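Local coordinates for protein serine protease pet (Escherichia coli, PDB 4OM9) that acts as a secreted serine protease and enterotoxin, the passenger domain of an autotransporter, and probably cleaves the host cytoskeletal protein alpha-fodrin, at residues 469-474 with 636-641; 515-520 with 618-623; 764-769 with 802-807; 741-746 with 786-791; 116-121 with 221-226. All coordinates share one frame; numbering follows the deposited sequence.

How the interactions relate
Along the chain, interaction 5 comes first, in the protease-family region, and the other four follow on the long parallel beta-helix. Interactions 1 and 2 lie with their centres 10 Å apart and touch, with 515-520 and 618-623 both falling between 469-474 and 636-641 in sequence; strands 618-622 and 640-644 pair antiparallel, and the two contacts join this pair to the beta-helix. Interactions 3 and 4, centres 8 Å apart, alternate along the sequence and touch each other farther down the stalk. Interaction 5 is about 65 Å from interaction 4, centre to centre, on the opposite side of the chain's centre, which reflects how elongated the passenger is.

Interaction 1 of 5, residues 469-474 with 636-641; sequences NNYIYH and FRQDIK
Between Asn470-His474 and Phe636-Ile640 the two segments cross, their end-to-end directions 114° apart, and the nearest CA atoms, of Asn470 and Ile640, remain 7.4 Å from each other; side chains therefore make the junction. Gln638 bridges that gap. With CG anti to the backbone N (chi1 -176°) and the chain extended beyond it, its amide is delivered to the Ile472 backbone and grips both polar atoms of that residue. Ile472 N donates to Gln638 OE1 at 2.9 Å, reaching the oxygen from a position tilted out of its carbonyl plane. In return Gln638 NE2 gives a hydrogen to Ile472 O at 3.0 Å, practically straight (179°) and onto a lone pair in the carbonyl plane. The paired bonds imitate those of a neighbouring strand and fix the rotation of the amide. Gln638 OE1 also lies 3.2 Å from Tyr471 CD1, the two side chains crossing at about a right angle. Beside the amide, Ile640 supplies the apolar part: its CD1 reaches Ile472 CG1 at 3.7 Å and comes within 3.4 Å of Asn470 O. Phe636 adds a looser touch, its CZ lying 4.5 Å from Tyr471 CE1 at the edge of the tyrosine ring. Gln638 NE2 has a second, weak partner in Asp622 OD2, which also takes a hydrogen bond with His474 NE2. In the fold, strand 471-473 is one rung of the parallel beta-helix, bonded through Tyr471 and Tyr473 to strand 496-498, while Ile472 and Ile640 both rest on Tyr620 of strand 618-622, the antiparallel partner of strand 640-644.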
# COMPACT_ATOMS: atom_id res chain seq x y z
N ASN A 469 19.23 12.00 4.31
CA ASN A 469 18.28 12.44 5.30
C ASN A 469 16.95 11.79 5.03
O ASN A 469 16.79 11.10 4.01
CB ASN A 469 18.12 13.96 5.28
CG ASN A 469 19.43 14.68 5.11
OD1 ASN A 469 19.65 15.38 4.10
ND2 ASN A 469 20.33 14.52 6.08
N ASN A 470 16.02 12.00 5.95
CA ASN A 470 14.68 11.46 5.83
C ASN A 470 14.04 11.87 4.52
O ASN A 470 13.96 13.07 4.20
CB ASN A 470 13.80 11.92 6.98
CG ASN A 470 14.03 11.14 8.26
OD1 ASN A 470 14.87 10.23 8.32
ND2 ASN A 470 13.29 11.50 9.29
N TYR A 471 13.61 10.88 3.76
CA TYR A 471 13.01 11.12 2.47
C TYR A 471 11.97 10.03 2.19
O TYR A 471 12.20 8.84 2.47
CB TYR A 471 14.06 11.17 1.35
CG TYR A 471 13.46 10.83 0.01
CD1 TYR A 471 12.69 11.76 -0.69
CD2 TYR A 471 13.62 9.58 -0.54
CE1 TYR A 471 12.11 11.43 -1.92
CE2 TYR A 471 13.06 9.25 -1.74
CZ TYR A 471 12.30 10.17 -2.43
OH TYR A 471 11.75 9.79 -3.63
N ILE A 472 10.82 10.43 1.66
CA ILE A 472 9.80 9.46 1.31
C ILE A 472 9.58 9.40 -0.21
O ILE A 472 9.28 10.41 -0.82
CB ILE A 472 8.46 9.75 2.00
CG1 ILE A 472 8.68 10.02 3.48
CG2 ILE A 472 7.50 8.58 1.79
CD1 ILE A 472 7.39 10.20 4.29
N TYR A 473 9.75 8.21 -0.78
CA TYR A 473 9.38 7.98 -2.17
C TYR A 473 7.92 7.57 -2.16
O TYR A 473 7.56 6.54 -1.56
CB TYR A 473 10.26 6.90 -2.81
CG TYR A 473 9.86 6.54 -4.23
CD1 TYR A 473 9.70 7.54 -5.21
CD2 TYR A 473 9.67 5.21 -4.60
CE1 TYR A 473 9.34 7.21 -6.51
CE2 TYR A 473 9.31 4.87 -5.89
CZ TYR A 473 9.15 5.87 -6.85
OH TYR A 473 8.77 5.53 -8.14
N HIS A 474 7.08 8.41 -2.76
CA HIS A 474 5.65 8.18 -2.85
C HIS A 474 5.27 7.29 -4.05
O HIS A 474 4.14 6.83 -4.16
CB HIS A 474 4.88 9.50 -2.96
CG HIS A 474 4.84 10.32 -1.70
ND1 HIS A 474 4.32 9.85 -0.51
CD2 HIS A 474 5.17 11.62 -1.49
CE1 HIS A 474 4.37 10.82 0.40
NE2 HIS A 474 4.88 11.89 -0.17
N PHE A 636 11.02 20.69 -6.10
CA PHE A 636 10.38 19.68 -5.28
C PHE A 636 10.47 20.06 -3.82
O PHE A 636 11.52 20.51 -3.36
CB PHE A 636 11.04 18.34 -5.53
CG PHE A 636 10.59 17.24 -4.62
CD1 PHE A 636 9.49 16.46 -4.94
CD2 PHE A 636 11.30 16.96 -3.46
CE1 PHE A 636 9.10 15.43 -4.11
CE2 PHE A 636 10.91 15.93 -2.62
CZ PHE A 636 9.82 15.17 -2.95
N ARG A 637 9.35 19.89 -3.12
CA ARG A 637 9.25 20.20 -1.70
C ARG A 637 8.84 18.93 -0.95
O ARG A 637 8.10 18.09 -1.48
CB ARG A 637 8.24 21.34 -1.48
CG ARG A 637 6.81 20.87 -1.15
CD ARG A 637 5.68 21.46 -2.00
NE ARG A 637 5.15 22.71 -1.46
CZ ARG A 637 3.94 23.21 -1.73
NH1 ARG A 637 3.09 22.55 -2.52
NH2 ARG A 637 3.57 24.36 -1.20
N GLN A 638 9.34 18.76 0.27
CA GLN A 638 8.89 17.67 1.13
C GLN A 638 9.12 18.03 2.59
O GLN A 638 10.13 18.62 2.93
CB GLN A 638 9.59 16.34 0.79
CG GLN A 638 9.07 15.13 1.60
CD GLN A 638 9.51 13.77 1.03
OE1 GLN A 638 10.63 13.30 1.28
NE2 GLN A 638 8.62 13.13 0.29
N ASP A 639 8.14 17.71 3.43
CA ASP A 639 8.22 17.98 4.86
C ASP A 639 7.64 16.80 5.61
O ASP A 639 6.45 16.49 5.50
CB ASP A 639 7.47 19.26 5.24
CG ASP A 639 7.78 19.72 6.66
OD1 ASP A 639 8.48 18.99 7.38
OD2 ASP A 639 7.32 20.81 7.05
N ILE A 640 8.49 16.14 6.37
CA ILE A 640 8.15 14.85 6.95
C ILE A 640 7.86 14.94 8.44
O ILE A 640 8.61 15.56 9.20
CB ILE A 640 9.29 13.85 6.71
CG1 ILE A 640 9.37 13.52 5.22
CG2 ILE A 640 9.06 12.57 7.49
CD1 ILE A 640 10.61 12.80 4.86
N LYS A 641 6.76 14.33 8.85
CA LYS A 641 6.50 14.12 10.27
C LYS A 641 6.39 12.64 10.57
O LYS A 641 5.99 11.83 9.73
CB LYS A 641 5.23 14.85 10.72
CG LYS A 641 5.38 16.36 10.69
CD LYS A 641 6.55 16.81 11.56
CE LYS A 641 7.19 18.09 11.05
NZ LYS A 641 6.26 19.25 11.04

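Interaction 2 of 5, residues 515-520 with 618-623; sequences VMQGHA and TAYIDL
Gln517 and Tyr620 carry most of this buried contact, with Val515 as third member. The glutamine amide spans the backbone N and O of Tyr620. Its OE1 receives Tyr620 N at 2.7 Å, the hydrogen bond running at 159° onto a lone pair in the carbonyl plane, and its NE2 donates to Tyr620 O at 2.8 Å, again in the plane of that carbonyl. CG of Gln517 sits between its own N and carbonyl carbon (chi1 67°), the crowded position, from which the extended remainder of the chain spans the distance to the other strand. NE2 also donates to Gly518 O at 2.9 Å and has Asp499 OD1 as a partner; with Tyr620 O that makes three acceptors for two N-H groups, so at least one hydrogen is shared, and together they limit rotation of the amide. This occurs where strand 514-520 of the parallel beta-helix is broken by a loop at Gln517 and Gly518, facing strand 618-622 of the antiparallel pair that packs alongside the helix. Tyr620, its ring turned 41° from the amide plane, presents its edge to the glutamine, with CD1 3.4 Å from Gln517 OE1. Farther along the ring, Val515 CG1 meets Tyr620 CE1 at 4.2 Å, the two side chains crossing at about a right angle. Ile497 of strand 496-498 touches all three of these residues. Toward the far end of the segments a water bridges the chains, donating to Tyr620 O at 3.0 Å and accepting from Ala520 N. Next to it the methyl of Ala520 rests against Ile621 CG2 at 4.0 Å.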
# COMPACT_ATOMS: atom_id res chain seq x y z
N VAL A 515 12.67 1.91 5.38
CA VAL A 515 11.35 1.84 5.98
C VAL A 515 10.32 1.54 4.91
O VAL A 515 10.26 2.23 3.89
CB VAL A 515 10.96 3.14 6.68
CG1 VAL A 515 9.51 3.09 7.10
CG2 VAL A 515 11.87 3.37 7.88
N MET A 516 9.57 0.47 5.12
CA MET A 516 8.43 0.15 4.29
C MET A 516 7.16 0.36 5.12
O MET A 516 7.05 -0.13 6.26
CB MET A 516 8.50 -1.29 3.77
CG MET A 516 9.73 -1.64 2.96
SD MET A 516 9.79 -3.42 2.71
CE MET A 516 11.30 -3.61 1.79
N GLN A 517 6.22 1.10 4.54
CA GLN A 517 4.97 1.42 5.22
C GLN A 517 3.88 1.73 4.22
O GLN A 517 4.17 2.00 3.04
CB GLN A 517 5.14 2.63 6.15
CG GLN A 517 5.43 3.93 5.40
CD GLN A 517 5.15 5.18 6.23
OE1 GLN A 517 5.79 5.42 7.27
NE2 GLN A 517 4.21 6.01 5.76
N GLY A 518 2.63 1.73 4.69
CA GLY A 518 1.52 2.17 3.88
C GLY A 518 1.52 3.69 3.68
O GLY A 518 2.37 4.41 4.19
N HIS A 519 0.53 4.18 2.94
CA HIS A 519 0.45 5.61 2.67
C HIS A 519 -0.82 6.20 3.27
O HIS A 519 -1.93 5.70 3.05
CB HIS A 519 0.53 5.89 1.16
CG HIS A 519 0.22 7.31 0.79
ND1 HIS A 519 1.08 8.36 1.05
CD2 HIS A 519 -0.86 7.86 0.17
CE1 HIS A 519 0.53 9.49 0.62
NE2 HIS A 519 -0.64 9.21 0.08
N ALA A 520 -0.64 7.24 4.07
CA ALA A 520 -1.78 7.92 4.68
C ALA A 520 -2.53 8.63 3.56
O ALA A 520 -1.93 9.39 2.78
CB ALA A 520 -1.34 8.90 5.75
N THR A 618 6.42 3.37 14.42
CA THR A 618 6.69 4.68 13.88
C THR A 618 6.35 4.74 12.40
O THR A 618 6.87 3.97 11.59
CB THR A 618 8.15 5.08 14.09
OG1 THR A 618 8.50 4.87 15.46
CG2 THR A 618 8.37 6.54 13.73
N ALA A 619 5.44 5.64 12.06
CA ALA A 619 5.06 5.84 10.67
C ALA A 619 5.37 7.27 10.26
O ALA A 619 5.47 8.16 11.10
CB ALA A 619 3.60 5.49 10.46
N TYR A 620 5.54 7.47 8.96
CA TYR A 620 5.93 8.77 8.43
C TYR A 620 4.87 9.34 7.50
O TYR A 620 4.26 8.62 6.71
CB TYR A 620 7.27 8.67 7.70
CG TYR A 620 8.38 8.14 8.60
CD1 TYR A 620 8.46 6.79 8.91
CD2 TYR A 620 9.34 9.00 9.15
CE1 TYR A 620 9.44 6.30 9.73
CE2 TYR A 620 10.33 8.51 9.98
CZ TYR A 620 10.38 7.16 10.26
OH TYR A 620 11.34 6.64 11.07
N ILE A 621 4.64 10.64 7.59
CA ILE A 621 3.77 11.30 6.62
C ILE A 621 4.47 12.53 6.07
O ILE A 621 5.41 13.06 6.69
CB ILE A 621 2.41 11.71 7.22
CG1 ILE A 621 2.58 12.76 8.31
CG2 ILE A 621 1.69 10.49 7.76
CD1 ILE A 621 1.25 13.31 8.86
N ASP A 622 3.99 12.97 4.91
CA ASP A 622 4.55 14.06 4.14
C ASP A 622 3.51 15.17 4.12
O ASP A 622 2.43 14.99 3.56
CB ASP A 622 4.92 13.56 2.73
CG ASP A 622 5.39 14.68 1.76
OD1 ASP A 622 5.64 15.82 2.19
OD2 ASP A 622 5.52 14.37 0.56
N LEU A 623 3.81 16.30 4.74
CA LEU A 623 2.89 17.42 4.74
C LEU A 623 2.62 18.02 3.34
O LEU A 623 1.70 18.82 3.18
CB LEU A 623 3.41 18.51 5.67
CG LEU A 623 3.40 18.10 7.14
CD1 LEU A 623 3.91 19.23 8.03
CD2 LEU A 623 2.00 17.65 7.57
O HOH W 1 2.37 8.34 4.41

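Interaction 3 of 5, residues 764-769 with 802-807; sequences GSADKD and AMNNAL
Gly764 and Ala766 face Asn804 and Asn805 across two irregular loops that come closest at Ala766 and Asn804, whose CA atoms are 5.1 Å apart. Neither segment contains a regular helix or strand, and each bends sharply: Ala766 and Asn804 are both centres of inverse gamma turns. In the second turn a weak backbone bond from Asn805 N to Met803 O accompanies the bend. Gly764, with a positive phi and no CB, lets two carbonyls approach its CA. Asn804 O and Asn805 O each stand 3.4 Å from Gly764 CA, and both approaches have the geometry of CA-H...O contacts. The two loops connect strands of the beta-helix stalk or follow them: segment 764-769 lies between strand 747-755 and strand 788-791, whereas the loop holding 802-807 comes after strand 794-796. Gly764 is bonded through its backbone to Ala743 of strand 740-744. Among side chains, Asn804 has the most surface buried. Its CG lies beside its own N and anti to the carbonyl carbon (chi1 -72°), which sets the amide alongside the Ala766 backbone, ND2 being 3.4 Å from Ala766 CA. The same ND2 reaches Asp767 OD1 at 2.6 Å, but the bond is bent and weak, and the carboxylate and amide planes are turned 48° against each other. This pair sits on the exposed side of the contact, where Asp767 is largely open to solvent. Asn804 CB in turn lies 3.7 Å from Ser765 O. The Ser765 side chain turns away from 802-807, its hydroxyl bonding to Asp787, and Asn805 OD1 bonds to Ser824 OG.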
# COMPACT_ATOMS: atom_id res chain seq x y z
N GLY A 764 0.95 -30.59 19.54
CA GLY A 764 0.13 -31.58 18.88
C GLY A 764 -1.18 -31.07 18.31
O GLY A 764 -1.90 -30.30 18.96
N SER A 765 -1.46 -31.50 17.09
CA SER A 765 -2.69 -31.13 16.40
C SER A 765 -3.92 -31.53 17.20
O SER A 765 -4.20 -32.71 17.35
CB SER A 765 -2.74 -31.79 15.02
OG SER A 765 -1.51 -31.64 14.34
N ALA A 766 -4.63 -30.53 17.72
CA ALA A 766 -5.83 -30.77 18.53
C ALA A 766 -6.92 -31.48 17.72
O ALA A 766 -7.82 -30.83 17.18
CB ALA A 766 -6.35 -29.46 19.09
N ASP A 767 -6.81 -32.80 17.64
CA ASP A 767 -7.76 -33.65 16.91
C ASP A 767 -7.80 -33.37 15.41
O ASP A 767 -8.66 -33.90 14.70
CB ASP A 767 -9.17 -33.53 17.50
CG ASP A 767 -9.31 -34.25 18.83
OD1 ASP A 767 -8.32 -34.34 19.57
OD2 ASP A 767 -10.43 -34.72 19.13
N LYS A 768 -6.88 -32.55 14.92
CA LYS A 768 -6.81 -32.24 13.49
C LYS A 768 -6.12 -33.36 12.72
O LYS A 768 -5.95 -33.27 11.50
CB LYS A 768 -6.09 -30.91 13.25
CG LYS A 768 -6.91 -29.68 13.58
CD LYS A 768 -6.27 -28.43 13.00
CE LYS A 768 -4.85 -28.25 13.52
NZ LYS A 768 -4.15 -27.10 12.86
N ASP A 769 -5.71 -34.41 13.43
CA ASP A 769 -5.03 -35.54 12.81
C ASP A 769 -5.50 -36.87 13.38
O ASP A 769 -6.47 -36.93 14.14
CB ASP A 769 -3.52 -35.41 12.97
CG ASP A 769 -2.80 -35.21 11.64
OD1 ASP A 769 -2.47 -36.23 10.99
OD2 ASP A 769 -2.57 -34.05 11.25
N ALA A 802 -1.63 -28.06 26.64
CA ALA A 802 -2.44 -29.03 25.92
C ALA A 802 -1.54 -30.07 25.26
O ALA A 802 -0.40 -29.77 24.92
CB ALA A 802 -3.31 -28.34 24.89
N MET A 803 -2.04 -31.29 25.10
CA MET A 803 -1.22 -32.38 24.57
C MET A 803 -2.00 -33.39 23.74
O MET A 803 -1.91 -34.59 23.99
CB MET A 803 -0.54 -33.15 25.70
CG MET A 803 -0.05 -32.34 26.88
SD MET A 803 1.61 -31.69 26.66
CE MET A 803 2.38 -32.37 28.13
N ASN A 804 -2.77 -32.93 22.76
CA ASN A 804 -3.42 -33.86 21.86
C ASN A 804 -2.38 -34.54 20.99
O ASN A 804 -2.04 -34.04 19.92
CB ASN A 804 -4.46 -33.18 20.99
CG ASN A 804 -5.68 -32.78 21.76
OD1 ASN A 804 -5.60 -32.45 22.94
ND2 ASN A 804 -6.84 -32.80 21.10
N ASN A 805 -1.85 -35.65 21.50
CA ASN A 805 -0.93 -36.51 20.77
C ASN A 805 0.43 -35.81 20.64
O ASN A 805 0.57 -34.83 19.92
CB ASN A 805 -1.55 -36.88 19.40
CG ASN A 805 -0.90 -38.10 18.77
OD1 ASN A 805 -0.04 -38.75 19.36
ND2 ASN A 805 -1.29 -38.39 17.53
N ALA A 806 1.42 -36.31 21.38
CA ALA A 806 2.73 -35.68 21.49
C ALA A 806 3.70 -36.77 22.09
O ALA A 806 3.33 -37.94 21.95
CB ALA A 806 2.61 -34.40 22.29
N LEU A 807 4.85 -36.54 22.75
CA LEU A 807 5.26 -35.41 23.58
C LEU A 807 6.76 -35.20 23.61
O LEU A 807 7.43 -35.25 22.58
CB LEU A 807 4.78 -35.62 25.02
CG LEU A 807 4.01 -34.52 25.73
CD1 LEU A 807 4.34 -33.17 25.15
CD2 LEU A 807 2.53 -34.82 25.66

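Interaction 4 of 5, residues 741-746 with 786-791; sequences FTAKNQ and FDTSYQ
At a corner of the parallel beta-helix, where the chain of strand 740-744 runs on through Asn745 and Gln746, these two residues meet Asp787 at the start of strand 788-791. Asp787, which follows a cis peptide, contributes the most surface. Its CG lies between its own N and carbonyl carbon (chi1 40°), and the carboxylate is thereby brought over the Asn745 backbone, where Asn745 N is 3.1 Å from Asp787 OD1 in a weak hydrogen bond of only 121°. The stronger partner of OD1 is Ser765, outside both segments. The backbone pair Gln746 N to Asp787 O is likewise bent, and so short that it is doubtful. The aliphatic parts touch more plainly, with Gln746 CG 3.6 Å from Asp787 CB. Thr788 closes the other flank: its OG1 donates to Asp787 O at 2.6 Å, from above that carbonyl plane, and stands 3.2 Å from Lys744 CA. The CG2 branch of Thr788 instead faces Ala743 CB at 4.2 Å. Around this corner, strand 708-712 pairs in parallel with strand 740-744, while strand 788-791 pairs in parallel with strand 747-755, whose Val749 packs against Ala743 and Tyr790.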
# COMPACT_ATOMS: atom_id res chain seq x y z
N PHE A 741 1.92 -20.26 22.83
CA PHE A 741 3.03 -20.93 22.19
C PHE A 741 2.55 -22.30 21.73
O PHE A 741 2.41 -23.23 22.53
CB PHE A 741 4.22 -21.03 23.15
CG PHE A 741 5.41 -21.73 22.57
CD1 PHE A 741 5.53 -23.11 22.67
CD2 PHE A 741 6.42 -21.02 21.95
CE1 PHE A 741 6.63 -23.76 22.15
CE2 PHE A 741 7.52 -21.66 21.43
CZ PHE A 741 7.63 -23.03 21.53
N THR A 742 2.29 -22.41 20.44
CA THR A 742 1.70 -23.59 19.84
C THR A 742 2.65 -24.32 18.88
O THR A 742 3.21 -23.72 17.97
CB THR A 742 0.39 -23.23 19.09
OG1 THR A 742 -0.54 -22.64 20.00
CG2 THR A 742 -0.25 -24.46 18.46
N ALA A 743 2.81 -25.62 19.10
CA ALA A 743 3.54 -26.46 18.17
C ALA A 743 2.64 -27.61 17.75
O ALA A 743 1.97 -28.22 18.59
CB ALA A 743 4.82 -26.99 18.81
N LYS A 744 2.62 -27.90 16.45
CA LYS A 744 1.68 -28.87 15.90
C LYS A 744 2.03 -29.25 14.46
O LYS A 744 2.88 -28.62 13.84
CB LYS A 744 0.26 -28.33 15.95
CG LYS A 744 0.01 -27.19 14.98
CD LYS A 744 -1.35 -26.55 15.21
CE LYS A 744 -1.56 -25.35 14.28
NZ LYS A 744 -2.94 -24.79 14.37
N ASN A 745 1.36 -30.28 13.96
CA ASN A 745 1.46 -30.69 12.56
C ASN A 745 2.88 -30.97 12.09
O ASN A 745 3.44 -30.21 11.30
CB ASN A 745 0.84 -29.63 11.65
CG ASN A 745 -0.64 -29.85 11.44
OD1 ASN A 745 -1.47 -29.43 12.25
ND2 ASN A 745 -0.99 -30.50 10.34
N GLN A 746 3.46 -32.07 12.57
CA GLN A 746 4.79 -32.51 12.16
C GLN A 746 5.84 -31.44 12.43
O GLN A 746 6.62 -31.05 11.56
CB GLN A 746 4.79 -32.93 10.69
CG GLN A 746 4.10 -34.27 10.48
CD GLN A 746 3.87 -34.60 9.02
OE1 GLN A 746 4.18 -33.80 8.14
NE2 GLN A 746 3.34 -35.78 8.76
N PHE A 786 3.78 -37.31 16.25
CA PHE A 786 2.58 -37.38 17.06
C PHE A 786 1.48 -36.33 16.77
O PHE A 786 0.63 -36.15 17.62
CB PHE A 786 2.93 -37.27 18.54
CG PHE A 786 3.75 -38.40 19.07
CD1 PHE A 786 3.17 -39.62 19.36
CD2 PHE A 786 5.10 -38.23 19.31
CE1 PHE A 786 3.93 -40.66 19.86
CE2 PHE A 786 5.86 -39.27 19.81
CZ PHE A 786 5.27 -40.48 20.09
N ASP A 787 1.48 -35.57 15.68
CA ASP A 787 2.60 -35.25 14.81
C ASP A 787 3.42 -34.13 15.44
O ASP A 787 3.55 -33.07 14.86
CB ASP A 787 2.10 -34.86 13.42
CG ASP A 787 0.86 -33.99 13.48
OD1 ASP A 787 0.68 -33.25 14.47
OD2 ASP A 787 0.05 -34.05 12.53
N THR A 788 3.97 -34.35 16.63
CA THR A 788 4.72 -33.28 17.28
C THR A 788 5.66 -33.80 18.35
O THR A 788 5.25 -34.49 19.28
CB THR A 788 3.78 -32.23 17.92
OG1 THR A 788 2.95 -31.64 16.90
CG2 THR A 788 4.58 -31.14 18.61
N SER A 789 6.94 -33.46 18.22
CA SER A 789 7.88 -33.76 19.29
C SER A 789 8.50 -32.46 19.78
O SER A 789 8.67 -31.51 19.02
CB SER A 789 8.96 -34.73 18.82
OG SER A 789 9.95 -34.06 18.06
N TYR A 790 8.79 -32.43 21.08
CA TYR A 790 9.46 -31.33 21.73
C TYR A 790 10.56 -31.87 22.63
O TYR A 790 10.47 -33.02 23.07
CB TYR A 790 8.47 -30.48 22.53
CG TYR A 790 9.17 -29.58 23.52
CD1 TYR A 790 9.73 -28.38 23.12
CD2 TYR A 790 9.31 -29.97 24.85
CE1 TYR A 790 10.40 -27.58 24.01
CE2 TYR A 790 9.97 -29.17 25.75
CZ TYR A 790 10.51 -27.98 25.33
OH TYR A 790 11.18 -27.20 26.24
N GLN A 791 11.58 -31.06 22.90
CA GLN A 791 12.54 -31.37 23.98
C GLN A 791 13.34 -30.15 24.42
O GLN A 791 13.89 -29.44 23.61
CB GLN A 791 13.49 -32.52 23.57
CG GLN A 791 14.36 -32.21 22.37
CD GLN A 791 15.66 -33.01 22.43
OE1 GLN A 791 16.54 -32.71 23.25
NE2 GLN A 791 15.78 -34.03 21.59

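Interaction 5 of 5, residues 116-121 with 221-226; sequences GADTSF and KWVLLG
Phe121 and Leu225 form the tight, buried half of this contact, while Asp118, Ser120 and Lys221 form its solvent-facing half. Leu225 CD1 lies over one face of the Phe121 ring, 3.6 Å from the centroid and 20° off the normal, a CH-pi contact displaced toward the rim. The ring is set there by CG anti to the backbone N (chi1 -180°), and its CB packs on Val223 CG1 at 3.6 Å. Close by, Leu224 N donates to Asp118 O at 2.9 Å, nearly straight. On the open side Asp118 OD2 and Lys221 NZ make a salt bridge of 2.5 Å, a short distance that should not be over-read, the lysine meeting the syn side but out of the carboxylate plane; its bond to Ser120 OG is long and weak. A water links Asp118 N and Trp222 O. The remaining oxygen, Asp118 OD1, accepts from Ser120 OG at 2.7 Å and from Ser120 N at 2.8 Å. The second bond makes an Asx turn that shapes the loop after strand 102-107, which docks on bulged strand 221-232 through the Leu224 bond, salt bridge and Phe121, consistent with the packing of the two antiparallel sheets in a chymotrypsin-like protease.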
# COMPACT_ATOMS: atom_id res chain seq x y z
N GLY A 116 -8.46 16.41 -20.89
CA GLY A 116 -9.64 17.24 -21.08
C GLY A 116 -10.95 16.52 -20.84
O GLY A 116 -10.98 15.29 -20.75
N ALA A 117 -12.05 17.26 -20.75
CA ALA A 117 -13.33 16.61 -20.49
C ALA A 117 -13.92 16.06 -21.79
O ALA A 117 -13.62 16.57 -22.87
CB ALA A 117 -14.30 17.58 -19.81
N ASP A 118 -14.75 15.02 -21.67
CA ASP A 118 -15.47 14.46 -22.81
C ASP A 118 -16.54 15.45 -23.28
O ASP A 118 -17.29 15.98 -22.48
CB ASP A 118 -16.11 13.12 -22.44
CG ASP A 118 -17.00 12.54 -23.54
OD1 ASP A 118 -18.12 13.07 -23.78
OD2 ASP A 118 -16.59 11.55 -24.17
N THR A 119 -16.60 15.69 -24.59
CA THR A 119 -17.49 16.69 -25.18
C THR A 119 -18.62 16.09 -26.02
O THR A 119 -19.06 16.70 -26.98
CB THR A 119 -16.71 17.66 -26.11
OG1 THR A 119 -15.88 16.89 -26.99
CG2 THR A 119 -15.84 18.61 -25.31
N SER A 120 -19.10 14.90 -25.66
CA SER A 120 -20.13 14.25 -26.46
C SER A 120 -21.58 14.56 -26.03
O SER A 120 -22.51 13.82 -26.37
CB SER A 120 -19.92 12.74 -26.43
OG SER A 120 -20.26 12.24 -25.15
N PHE A 121 -21.79 15.65 -25.28
CA PHE A 121 -23.16 16.02 -24.94
C PHE A 121 -23.88 16.70 -26.11
O PHE A 121 -23.40 17.66 -26.68
CB PHE A 121 -23.22 16.95 -23.72
CG PHE A 121 -24.63 17.33 -23.35
CD1 PHE A 121 -25.49 16.39 -22.82
CD2 PHE A 121 -25.10 18.61 -23.58
CE1 PHE A 121 -26.79 16.72 -22.50
CE2 PHE A 121 -26.40 18.96 -23.27
CZ PHE A 121 -27.25 18.00 -22.73
N LYS A 221 -19.56 6.91 -18.77
CA LYS A 221 -18.55 7.96 -18.70
C LYS A 221 -19.16 9.30 -18.33
O LYS A 221 -20.27 9.63 -18.73
CB LYS A 221 -17.83 8.08 -20.03
CG LYS A 221 -18.75 8.34 -21.21
CD LYS A 221 -17.97 8.78 -22.44
CE LYS A 221 -18.90 9.17 -23.58
NZ LYS A 221 -18.13 9.66 -24.77
N TRP A 222 -18.41 10.10 -17.59
CA TRP A 222 -18.80 11.47 -17.31
C TRP A 222 -18.55 12.39 -18.50
O TRP A 222 -17.50 12.34 -19.17
CB TRP A 222 -18.06 11.99 -16.07
CG TRP A 222 -18.57 11.36 -14.83
CD1 TRP A 222 -18.04 10.28 -14.20
CD2 TRP A 222 -19.72 11.75 -14.08
NE1 TRP A 222 -18.79 9.98 -13.08
CE2 TRP A 222 -19.83 10.86 -12.99
CE3 TRP A 222 -20.67 12.77 -14.22
CZ2 TRP A 222 -20.84 10.96 -12.04
CZ3 TRP A 222 -21.68 12.86 -13.29
CH2 TRP A 222 -21.76 11.96 -12.20
N VAL A 223 -19.52 13.25 -18.74
CA VAL A 223 -19.57 14.04 -19.94
C VAL A 223 -19.71 15.47 -19.51
O VAL A 223 -20.39 15.74 -18.53
CB VAL A 223 -20.75 13.55 -20.83
CG1 VAL A 223 -21.40 14.68 -21.62
CG2 VAL A 223 -20.30 12.39 -21.70
N LEU A 224 -19.05 16.39 -20.21
CA LEU A 224 -19.23 17.80 -19.91
C LEU A 224 -20.59 18.29 -20.42
O LEU A 224 -20.75 18.45 -21.63
CB LEU A 224 -18.12 18.61 -20.55
CG LEU A 224 -18.05 20.09 -20.21
CD1 LEU A 224 -17.63 20.28 -18.76
CD2 LEU A 224 -17.07 20.76 -21.17
N LEU A 225 -21.53 18.55 -19.51
CA LEU A 225 -22.87 19.04 -19.90
C LEU A 225 -22.81 20.44 -20.50
O LEU A 225 -23.45 20.75 -21.51
CB LEU A 225 -23.83 19.06 -18.71
CG LEU A 225 -25.22 19.68 -19.00
CD1 LEU A 225 -26.16 18.62 -19.56
CD2 LEU A 225 -25.88 20.32 -17.76
N GLY A 226 -22.03 21.29 -19.83
CA GLY A 226 -21.88 22.67 -20.26
C GLY A 226 -21.11 23.44 -19.21
O GLY A 226 -20.35 22.85 -18.44
O HOH W 2 -15.63 14.44 -18.75